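Local coordinates for protein nucleoside-diphosphate-sugar pyrophosphorylase (Vibrio cholerae, PDB 4EVW) that probably transfers a nucleotidyl group from a nucleoside triphosphate to a sugar phosphate, making a nucleotide sugar and releasing pyrophosphate, at residues Arg12-Lys22 and Phe231-Thr239; Arg85-Leu95 and Lys180-Arg188. The protein carries 1 engineered substitution. One frame throughout, in Å; residues are numbered along the deposited sequence. Where two conformers were deposited one is given.

Contact 1 (Arg12-Lys22 and Phe231-Thr239); sequences RFFKAGYTQPK and FCGVPDEYT
The F13 ring is held between P235 on one face and K22 on the other. P235 CG stands over the ring centre, 4.0 Å from the centroid and 6° off the normal, a CH-pi contact, while CB of K22 from the same segment lies above the middle of the opposite face. Near the plane of the ring, G233 O approaches CE2 at 3.4 Å and Y238 CB approaches CE1 at 3.7 Å. The R12 guanidinium is covered on one face by V234 CG1, 3.8 Å from CZ; bends at chi2 and chi3 carry the chain alongside V234, pointing the same way. Beside it, Y238 turns its edge toward the face of Y18, an offset edge-to-face stack with planes at 80° and centroids 5.5 Å apart. The Y238 hydroxyl bonds to E26 O. In sequence, the arginine and the P21-K22 pair resemble the signature loop of sugar nucleotidyltransferases, which in relatives wraps the nucleotide phosphates. Here K22 is bonded through its backbone N to S10 OG, and its NZ makes a long, weak ion pair with D115. G17, at positive phi, closes a Schellman motif after the helix at R12, with the backbone N atoms of G17 and Y18 bonded back to F14 O and F13 O. A16 CB meets P235 CG at 3.7 Å just before that turn. Across from it, V234 is the N-cap of helix 235-243, and E237 reaches back from the first turn so that OE1 accepts the N-H of G233 at 2.7 Å, nearly along its own C-O axis.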
loop_
_atom_site.group_PDB
_atom_site.type_symbol
_atom_site.label_atom_id
_atom_site.label_comp_id
_atom_site.label_asym_id
_atom_site.label_seq_id
_atom_site.Cartn_x
_atom_site.Cartn_y
_atom_site.Cartn_z
ATOM N N ARG A 12 1.406 18.352 -1.137
ATOM C CA ARG A 12 0.174 19.008 -1.579
ATOM C C ARG A 12 -0.599 19.572 -0.389
ATOM O O ARG A 12 -1.232 20.626 -0.488
ATOM C CB ARG A 12 -0.726 18.041 -2.349
ATOM C CG ARG A 12 -0.441 17.939 -3.839
ATOM C CD ARG A 12 -1.741 18.068 -4.623
ATOM N NE ARG A 12 -1.855 17.079 -5.687
ATOM C CZ ARG A 12 -2.925 16.941 -6.466
ATOM N NH1 ARG A 12 -3.976 17.733 -6.301
ATOM N NH2 ARG A 12 -2.946 16.008 -7.408
ATOM N N PHE A 13 -0.556 18.861 0.732
ATOM C CA PHE A 13 -1.244 19.319 1.932
ATOM C C PHE A 13 -0.501 20.512 2.527
ATOM O O PHE A 13 -1.126 21.431 3.053
ATOM C CB PHE A 13 -1.370 18.177 2.942
ATOM C CG PHE A 13 -2.493 17.220 2.623
ATOM C CD1 PHE A 13 -3.746 17.366 3.216
ATOM C CD2 PHE A 13 -2.308 16.198 1.698
ATOM C CE1 PHE A 13 -4.797 16.509 2.894
ATOM C CE2 PHE A 13 -3.356 15.335 1.366
ATOM C CZ PHE A 13 -4.600 15.492 1.967
ATOM N N PHE A 14 0.828 20.508 2.436
ATOM C CA PHE A 14 1.609 21.640 2.937
ATOM C C PHE A 14 1.202 22.887 2.152
ATOM O O PHE A 14 0.900 23.933 2.732
ATOM C CB PHE A 14 3.115 21.401 2.767
ATOM C CG PHE A 14 3.674 20.348 3.679
ATOM C CD1 PHE A 14 3.095 20.108 4.922
ATOM C CD2 PHE A 14 4.797 19.614 3.311
ATOM C CE1 PHE A 14 3.621 19.160 5.784
ATOM C CE2 PHE A 14 5.335 18.657 4.174
ATOM C CZ PHE A 14 4.744 18.430 5.412
ATOM N N LYS A 15 1.180 22.772 0.829
ATOM C CA LYS A 15 0.795 23.899 -0.008
ATOM C C LYS A 15 -0.642 24.328 0.281
ATOM O O LYS A 15 -0.969 25.514 0.208
ATOM C CB LYS A 15 0.924 23.549 -1.493
ATOM C CG LYS A 15 0.540 24.701 -2.412
ATOM C CD LYS A 15 -0.158 24.195 -3.650
ATOM C CE LYS A 15 0.698 24.320 -4.888
ATOM N NZ LYS A 15 0.591 25.669 -5.506
ATOM N N ALA A 16 -1.503 23.371 0.620
ATOM C CA ALA A 16 -2.898 23.684 0.911
ATOM C C ALA A 16 -3.045 24.414 2.245
ATOM O O ALA A 16 -4.127 24.900 2.577
ATOM C CB ALA A 16 -3.746 22.403 0.908
ATOM N N GLY A 17 -1.965 24.477 3.018
ATOM C CA GLY A 17 -2.018 25.194 4.280
ATOM C C GLY A 17 -1.947 24.395 5.566
ATOM O O GLY A 17 -2.069 24.961 6.652
ATOM N N TYR A 18 -1.752 23.086 5.465
ATOM C CA TYR A 18 -1.661 22.257 6.656
ATOM C C TYR A 18 -0.200 22.168 7.064
ATOM O O TYR A 18 0.679 22.036 6.215
ATOM C CB TYR A 18 -2.236 20.871 6.360
ATOM C CG TYR A 18 -3.678 20.922 5.909
ATOM C CD1 TYR A 18 -4.713 21.065 6.834
ATOM C CD2 TYR A 18 -4.009 20.861 4.557
ATOM C CE1 TYR A 18 -6.039 21.148 6.423
ATOM C CE2 TYR A 18 -5.336 20.946 4.135
ATOM C CZ TYR A 18 -6.344 21.090 5.076
ATOM O OH TYR A 18 -7.659 21.177 4.675
ATOM N N THR A 19 0.062 22.251 8.363
ATOM C CA THR A 19 1.430 22.189 8.853
ATOM C C THR A 19 1.779 20.814 9.422
ATOM O O THR A 19 2.947 20.515 9.665
ATOM C CB THR A 19 1.682 23.292 9.910
ATOM O OG1 THR A 19 0.701 23.196 10.950
ATOM C CG2 THR A 19 1.575 24.673 9.258
ATOM N N GLN A 20 0.766 19.974 9.615
ATOM C CA GLN A 20 0.969 18.617 10.128
ATOM C C GLN A 20 0.976 17.622 8.971
ATOM O O GLN A 20 0.351 17.863 7.944
ATOM C CB GLN A 20 -0.183 18.211 11.055
ATOM C CG GLN A 20 -0.296 18.959 12.358
ATOM C CD GLN A 20 -1.430 18.414 13.204
ATOM O OE1 GLN A 20 -2.602 18.708 12.959
ATOM N NE2 GLN A 20 -1.090 17.594 14.192
ATOM N N PRO A 21 1.698 16.497 9.114
ATOM C CA PRO A 21 1.667 15.546 7.999
ATOM C C PRO A 21 0.225 15.045 7.862
ATOM O O PRO A 21 -0.502 14.935 8.851
ATOM C CB PRO A 21 2.664 14.459 8.421
ATOM C CG PRO A 21 2.843 14.663 9.901
ATOM C CD PRO A 21 2.754 16.147 10.075
ATOM N N LYS A 22 -0.180 14.761 6.632
ATOM C CA LYS A 22 -1.542 14.335 6.342
ATOM C C LYS A 22 -2.136 13.244 7.229
ATOM O O LYS A 22 -3.303 13.332 7.603
ATOM C CB LYS A 22 -1.627 13.950 4.861
ATOM C CG LYS A 22 -2.398 12.690 4.537
ATOM C CD LYS A 22 -2.212 12.331 3.066
ATOM C CE LYS A 22 -0.730 12.243 2.699
ATOM N NZ LYS A 22 -0.011 11.196 3.479
ATOM N N PHE A 231 -10.991 7.433 -0.974
ATOM C CA PHE A 231 -9.660 7.992 -1.161
ATOM C C PHE A 231 -9.579 9.342 -0.468
ATOM O O PHE A 231 -10.487 10.165 -0.578
ATOM C CB PHE A 231 -9.355 8.142 -2.648
ATOM C CG PHE A 231 -9.341 6.839 -3.394
ATOM C CD1 PHE A 231 -8.331 5.909 -3.178
ATOM C CD2 PHE A 231 -10.347 6.537 -4.303
ATOM C CE1 PHE A 231 -8.325 4.694 -3.862
ATOM C CE2 PHE A 231 -10.352 5.329 -4.990
ATOM C CZ PHE A 231 -9.338 4.405 -4.770
ATOM N N CYS A 232 -8.480 9.558 0.243
ATOM C CA CYS A 232 -8.274 10.795 0.980
ATOM C C CYS A 232 -6.789 11.139 0.863
ATOM O O CYS A 232 -6.115 11.366 1.866
ATOM C CB CYS A 232 -8.661 10.561 2.440
ATOM S SG CYS A 232 -9.075 12.045 3.361
ATOM N N GLY A 233 -6.294 11.174 -0.372
ATOM C CA GLY A 233 -4.884 11.437 -0.603
ATOM C C GLY A 233 -4.471 12.817 -1.084
ATOM O O GLY A 233 -3.277 13.106 -1.149
ATOM N N VAL A 234 -5.439 13.649 -1.450
ATOM C CA VAL A 234 -5.147 15.014 -1.883
ATOM C C VAL A 234 -6.054 15.933 -1.067
ATOM O O VAL A 234 -7.102 15.506 -0.577
ATOM C CB VAL A 234 -5.383 15.208 -3.405
ATOM C CG1 VAL A 234 -4.460 14.281 -4.191
ATOM C CG2 VAL A 234 -6.833 14.946 -3.760
ATOM N N PRO A 235 -5.659 17.205 -0.889
ATOM C CA PRO A 235 -6.458 18.161 -0.113
ATOM C C PRO A 235 -7.958 18.199 -0.420
ATOM O O PRO A 235 -8.776 18.199 0.496
ATOM C CB PRO A 235 -5.775 19.494 -0.407
ATOM C CG PRO A 235 -4.342 19.097 -0.551
ATOM C CD PRO A 235 -4.426 17.837 -1.392
ATOM N N ASP A 236 -8.317 18.235 -1.698
ATOM C CA ASP A 236 -9.724 18.286 -2.079
ATOM C C ASP A 236 -10.503 17.069 -1.577
ATOM O O ASP A 236 -11.659 17.196 -1.168
ATOM C CB ASP A 236 -9.851 18.423 -3.597
ATOM C CG ASP A 236 -9.529 19.830 -4.083
ATOM O OD1 ASP A 236 -9.067 20.653 -3.263
ATOM O OD2 ASP A 236 -9.735 20.115 -5.281
ATOM N N GLU A 237 -9.872 15.897 -1.599
ATOM C CA GLU A 237 -10.527 14.680 -1.118
ATOM C C GLU A 237 -10.709 14.743 0.396
ATOM O O GLU A 237 -11.706 14.257 0.929
ATOM C CB GLU A 237 -9.706 13.442 -1.491
ATOM C CG GLU A 237 -9.769 13.085 -2.965
ATOM C CD GLU A 237 -8.764 12.019 -3.343
ATOM O OE1 GLU A 237 -7.941 11.646 -2.482
ATOM O OE2 GLU A 237 -8.788 11.562 -4.503
ATOM N N TYR A 238 -9.740 15.333 1.091
ATOM C CA TYR A 238 -9.825 15.469 2.542
ATOM C C TYR A 238 -10.989 16.405 2.874
ATOM O O TYR A 238 -11.746 16.170 3.820
ATOM C CB TYR A 238 -8.503 16.021 3.101
ATOM C CG TYR A 238 -8.542 16.406 4.563
ATOM C CD1 TYR A 238 -8.880 15.476 5.551
ATOM C CD2 TYR A 238 -8.238 17.708 4.963
ATOM C CE1 TYR A 238 -8.913 15.839 6.900
ATOM C CE2 TYR A 238 -8.269 18.077 6.302
ATOM C CZ TYR A 238 -8.606 17.144 7.265
ATOM O OH TYR A 238 -8.632 17.523 8.587
ATOM N N THR A 239 -11.130 17.467 2.086
ATOM C CA THR A 239 -12.216 18.421 2.280
ATOM C C THR A 239 -13.547 17.708 2.051
ATOM O O THR A 239 -14.487 17.867 2.831
ATOM C CB THR A 239 -12.095 19.608 1.298
ATOM O OG1 THR A 239 -10.908 20.352 1.597
ATOM C CG2 THR A 239 -13.304 20.528 1.407
#

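Contact 2 (Arg85-Leu95 and Lys180-Arg188); sequences RGQAETVTLGL and KEDYLEAYR
Y187 lays one face of its ring over T92, whose OG1 sits above the ring centre, 3.2 Å from CG of Y187. T92 CB adds a CH-pi contact over the same face, 4.0 Å from the centroid. With OG1 anti to its carbonyl carbon (chi1 -65°), the threonine hydroxyl looks back along its own helix and gives its proton to A88 O at 3.2 Å. The same carbonyl receives Y183 OH at 2.8 Å, in the carbonyl plane and on a lone pair, with a C=O...O angle of 109°. Together with the helical N-H of T92, three donors thus converge on A88 O, and the buried tyrosine hydroxyl is satisfied by backbone. Y183 is a knob in the hole formed by A88, V91, T92 and L95: V91 CG1 comes to 3.5 Å from CZ of Y183, whereas the T92 hydroxyl lies at the ring edge. The Y187 hydroxyl reaches the aliphatic part of E89, 3.4 Å from CB. At the far end, L95 CD1 meets L184 CD2, and L95 slides past the K180 chain in the opposite direction. A water donates to L95 O at 2.6 Å and is weakly bound by K180 NZ, which also bonds to Y105 O. The segment axes pass 10.7 Å apart with N-to-C directions at 127°. Helix 87-100 rests through T90, V91 and L95 on strands 2-5 and 49-54 of the central sheet; helix 180-191 follows strand 174-177 after a two-residue break, F177 of that strand meets Y183 edge-to-face, and L208 of helix 208-214 touches both A88 and Y183.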
loop_
_atom_site.group_PDB
_atom_site.type_symbol
_atom_site.label_atom_id
_atom_site.label_comp_id
_atom_site.label_asym_id
_atom_site.label_seq_id
_atom_site.Cartn_x
_atom_site.Cartn_y
_atom_site.Cartn_z
ATOM N N ARG A 85 12.518 6.731 -2.893
ATOM C CA ARG A 85 12.105 7.018 -4.257
ATOM C C ARG A 85 10.657 6.604 -4.514
ATOM O O ARG A 85 10.150 6.755 -5.622
ATOM C CB ARG A 85 13.035 6.296 -5.237
ATOM C CG ARG A 85 14.515 6.642 -5.062
ATOM C CD ARG A 85 15.396 5.842 -6.018
ATOM N NE ARG A 85 15.967 4.646 -5.404
ATOM C CZ ARG A 85 16.542 3.656 -6.083
ATOM N NH1 ARG A 85 16.619 3.710 -7.408
ATOM N NH2 ARG A 85 17.055 2.616 -5.439
ATOM N N GLY A 86 9.988 6.086 -3.489
ATOM C CA GLY A 86 8.609 5.666 -3.667
ATOM C C GLY A 86 8.230 4.520 -2.750
ATOM O O GLY A 86 9.091 3.928 -2.103
ATOM N N GLN A 87 6.944 4.193 -2.704
ATOM C CA GLN A 87 6.461 3.127 -1.826
ATOM C C GLN A 87 7.171 1.786 -1.933
ATOM O O GLN A 87 7.328 1.094 -0.928
ATOM C CB GLN A 87 4.962 2.899 -2.029
ATOM C CG GLN A 87 4.083 4.030 -1.535
ATOM C CD GLN A 87 2.611 3.678 -1.613
ATOM O OE1 GLN A 87 2.228 2.706 -2.268
ATOM N NE2 GLN A 87 1.775 4.472 -0.953
ATOM N N ALA A 88 7.586 1.398 -3.137
ATOM C CA ALA A 88 8.257 0.115 -3.286
ATOM C C ALA A 88 9.580 0.120 -2.530
ATOM O O ALA A 88 9.942 -0.876 -1.903
ATOM C CB ALA A 88 8.486 -0.209 -4.767
ATOM N N GLU A 89 10.314 1.231 -2.587
ATOM C CA GLU A 89 11.578 1.282 -1.867
ATOM C C GLU A 89 11.300 1.361 -0.365
ATOM O O GLU A 89 11.996 0.744 0.436
ATOM C CB GLU A 89 12.432 2.486 -2.303
ATOM C CG GLU A 89 13.768 2.529 -1.564
ATOM C CD GLU A 89 14.716 3.613 -2.063
ATOM O OE1 GLU A 89 14.248 4.701 -2.460
ATOM O OE2 GLU A 89 15.940 3.373 -2.033
ATOM N N THR A 90 10.280 2.124 0.013
ATOM C CA THR A 90 9.925 2.253 1.424
ATOM C C THR A 90 9.661 0.873 2.016
ATOM O O THR A 90 10.175 0.535 3.087
ATOM C CB THR A 90 8.677 3.131 1.592
ATOM O OG1 THR A 90 8.952 4.438 1.066
ATOM C CG2 THR A 90 8.292 3.245 3.070
ATOM N N VAL A 91 8.865 0.071 1.316
ATOM C CA VAL A 91 8.554 -1.276 1.778
ATOM C C VAL A 91 9.821 -2.121 1.914
ATOM O O VAL A 91 10.033 -2.774 2.938
ATOM C CB VAL A 91 7.564 -1.962 0.819
ATOM C CG1 VAL A 91 7.475 -3.454 1.132
ATOM C CG2 VAL A 91 6.176 -1.302 0.954
ATOM N N THR A 92 10.674 -2.106 0.891
ATOM C CA THR A 92 11.913 -2.886 0.952
ATOM C C THR A 92 12.801 -2.458 2.125
ATOM O O THR A 92 13.323 -3.302 2.857
ATOM C CB THR A 92 12.706 -2.765 -0.372
ATOM O OG1 THR A 92 11.948 -3.367 -1.431
ATOM C CG2 THR A 92 14.058 -3.464 -0.258
ATOM N N LEU A 93 12.977 -1.155 2.314
ATOM C CA LEU A 93 13.805 -0.666 3.416
ATOM C C LEU A 93 13.162 -0.986 4.769
ATOM O O LEU A 93 13.859 -1.247 5.754
ATOM C CB LEU A 93 14.042 0.842 3.275
ATOM C CG LEU A 93 14.916 1.244 2.083
ATOM C CD1 LEU A 93 15.100 2.761 2.066
ATOM C CD2 LEU A 93 16.267 0.547 2.186
ATOM N N GLY A 94 11.831 -0.974 4.811
ATOM C CA GLY A 94 11.124 -1.296 6.042
ATOM C C GLY A 94 11.292 -2.761 6.417
ATOM O O GLY A 94 11.467 -3.098 7.591
ATOM N N LEU A 95 11.237 -3.643 5.423
ATOM C CA LEU A 95 11.406 -5.068 5.675
ATOM C C LEU A 95 12.840 -5.347 6.098
ATOM O O LEU A 95 13.098 -6.230 6.916
ATOM C CB LEU A 95 11.056 -5.881 4.428
ATOM C CG LEU A 95 9.563 -5.879 4.090
ATOM C CD1 LEU A 95 9.359 -6.506 2.726
ATOM C CD2 LEU A 95 8.784 -6.651 5.167
ATOM N N LYS A 180 6.889 -12.892 1.252
ATOM C CA LYS A 180 7.735 -11.709 1.362
ATOM C C LYS A 180 8.901 -11.849 0.390
ATOM O O LYS A 180 9.295 -10.883 -0.263
ATOM C CB LYS A 180 8.286 -11.567 2.787
ATOM C CG LYS A 180 9.199 -10.359 2.980
ATOM C CD LYS A 180 10.008 -10.426 4.277
ATOM C CE LYS A 180 11.120 -11.469 4.197
ATOM N NZ LYS A 180 11.983 -11.440 5.413
ATOM N N GLU A 181 9.453 -13.056 0.292
ATOM C CA GLU A 181 10.587 -13.274 -0.599
ATOM C C GLU A 181 10.298 -12.981 -2.068
ATOM O O GLU A 181 11.195 -12.544 -2.795
ATOM C CB GLU A 181 11.148 -14.694 -0.435
ATOM C CG GLU A 181 12.046 -14.843 0.796
ATOM C CD GLU A 181 13.073 -13.718 0.914
ATOM O OE1 GLU A 181 13.874 -13.531 -0.028
ATOM O OE2 GLU A 181 13.075 -13.018 1.950
ATOM N N ASP A 182 9.063 -13.210 -2.509
ATOM C CA ASP A 182 8.702 -12.922 -3.898
ATOM C C ASP A 182 8.681 -11.413 -4.112
ATOM O O ASP A 182 9.084 -10.918 -5.167
ATOM C CB ASP A 182 7.331 -13.509 -4.253
ATOM C CG ASP A 182 7.340 -15.025 -4.309
ATOM O OD1 ASP A 182 8.411 -15.609 -4.575
ATOM O OD2 ASP A 182 6.271 -15.631 -4.098
ATOM N N TYR A 183 8.199 -10.678 -3.115
ATOM C CA TYR A 183 8.188 -9.224 -3.211
ATOM C C TYR A 183 9.621 -8.718 -3.343
ATOM O O TYR A 183 9.928 -7.913 -4.219
ATOM C CB TYR A 183 7.582 -8.579 -1.959
ATOM C CG TYR A 183 7.703 -7.073 -1.999
ATOM C CD1 TYR A 183 6.722 -6.295 -2.617
ATOM C CD2 TYR A 183 8.840 -6.428 -1.500
ATOM C CE1 TYR A 183 6.874 -4.914 -2.748
ATOM C CE2 TYR A 183 9.000 -5.050 -1.629
ATOM C CZ TYR A 183 8.015 -4.300 -2.254
ATOM O OH TYR A 183 8.174 -2.944 -2.418
ATOM N N LEU A 184 10.498 -9.182 -2.455
ATOM C CA LEU A 184 11.883 -8.724 -2.476
ATOM C C LEU A 184 12.622 -9.100 -3.757
ATOM O O LEU A 184 13.449 -8.336 -4.257
ATOM C CB LEU A 184 12.631 -9.238 -1.240
ATOM C CG LEU A 184 12.120 -8.650 0.085
ATOM C CD1 LEU A 184 12.844 -9.303 1.251
ATOM C CD2 LEU A 184 12.326 -7.139 0.109
ATOM N N GLU A 185 12.320 -10.273 -4.301
ATOM C CA GLU A 185 12.955 -10.700 -5.543
ATOM C C GLU A 185 12.461 -9.838 -6.709
ATOM O O GLU A 185 13.244 -9.442 -7.570
ATOM C CB GLU A 185 12.647 -12.169 -5.811
ATOM C CG GLU A 185 13.321 -12.721 -7.049
ATOM C CD GLU A 185 14.838 -12.705 -6.959
ATOM O OE1 GLU A 185 15.384 -12.534 -5.847
ATOM O OE2 GLU A 185 15.485 -12.873 -8.016
ATOM N N ALA A 186 11.165 -9.535 -6.739
ATOM C CA ALA A 186 10.628 -8.695 -7.806
ATOM C C ALA A 186 11.255 -7.305 -7.716
ATOM O O ALA A 186 11.580 -6.686 -8.735
ATOM C CB ALA A 186 9.121 -8.592 -7.688
ATOM N N TYR A 187 11.422 -6.816 -6.492
ATOM C CA TYR A 187 12.027 -5.510 -6.267
ATOM C C TYR A 187 13.455 -5.491 -6.788
ATOM O O TYR A 187 13.867 -4.559 -7.475
ATOM C CB TYR A 187 12.061 -5.171 -4.780
ATOM C CG TYR A 187 12.636 -3.798 -4.525
ATOM C CD1 TYR A 187 11.839 -2.659 -4.641
ATOM C CD2 TYR A 187 13.977 -3.634 -4.185
ATOM C CE1 TYR A 187 12.365 -1.385 -4.424
ATOM C CE2 TYR A 187 14.517 -2.368 -3.968
ATOM C CZ TYR A 187 13.703 -1.250 -4.082
ATOM O OH TYR A 187 14.222 0.003 -3.844
ATOM N N ARG A 188 14.196 -6.515 -6.465
ATOM C CA ARG A 188 15.597 -6.606 -6.885
ATOM C C ARG A 188 15.679 -6.610 -8.379
ATOM O O ARG A 188 16.456 -5.921 -8.929
ATOM C CB ARG A 188 16.239 -7.880 -6.365
ATOM C CG ARG A 188 16.589 -7.798 -4.918
ATOM C CD ARG A 188 17.535 -8.914 -4.573
ATOM N NE ARG A 188 16.824 -10.173 -4.395
ATOM C CZ ARG A 188 16.260 -10.547 -3.252
ATOM N NH1 ARG A 188 16.330 -9.758 -2.188
ATOM N NH2 ARG A 188 15.628 -11.708 -3.177
HETATM O O HOH W 1 11.788 -8.479 7.067
#

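Overall arrangement
Contact 2 lies closer to the middle of the molecule, about 11 Å from the chain centre against 18 Å for contact 1. Their centres are 26 Å apart and their nearest atoms about 8 Å, so they do not touch. Contact 1 joins helix 11-15 and the loop after it to the C-terminal helix 235-243, and both segments of contact 2 fall between these in sequence. As in relatives, the loop around 12-22 and the start of the helix after R85 probably both lie along the nucleotide pocket. The bound magnesium ion lies about 12 Å from the Y187 side chain of contact 2.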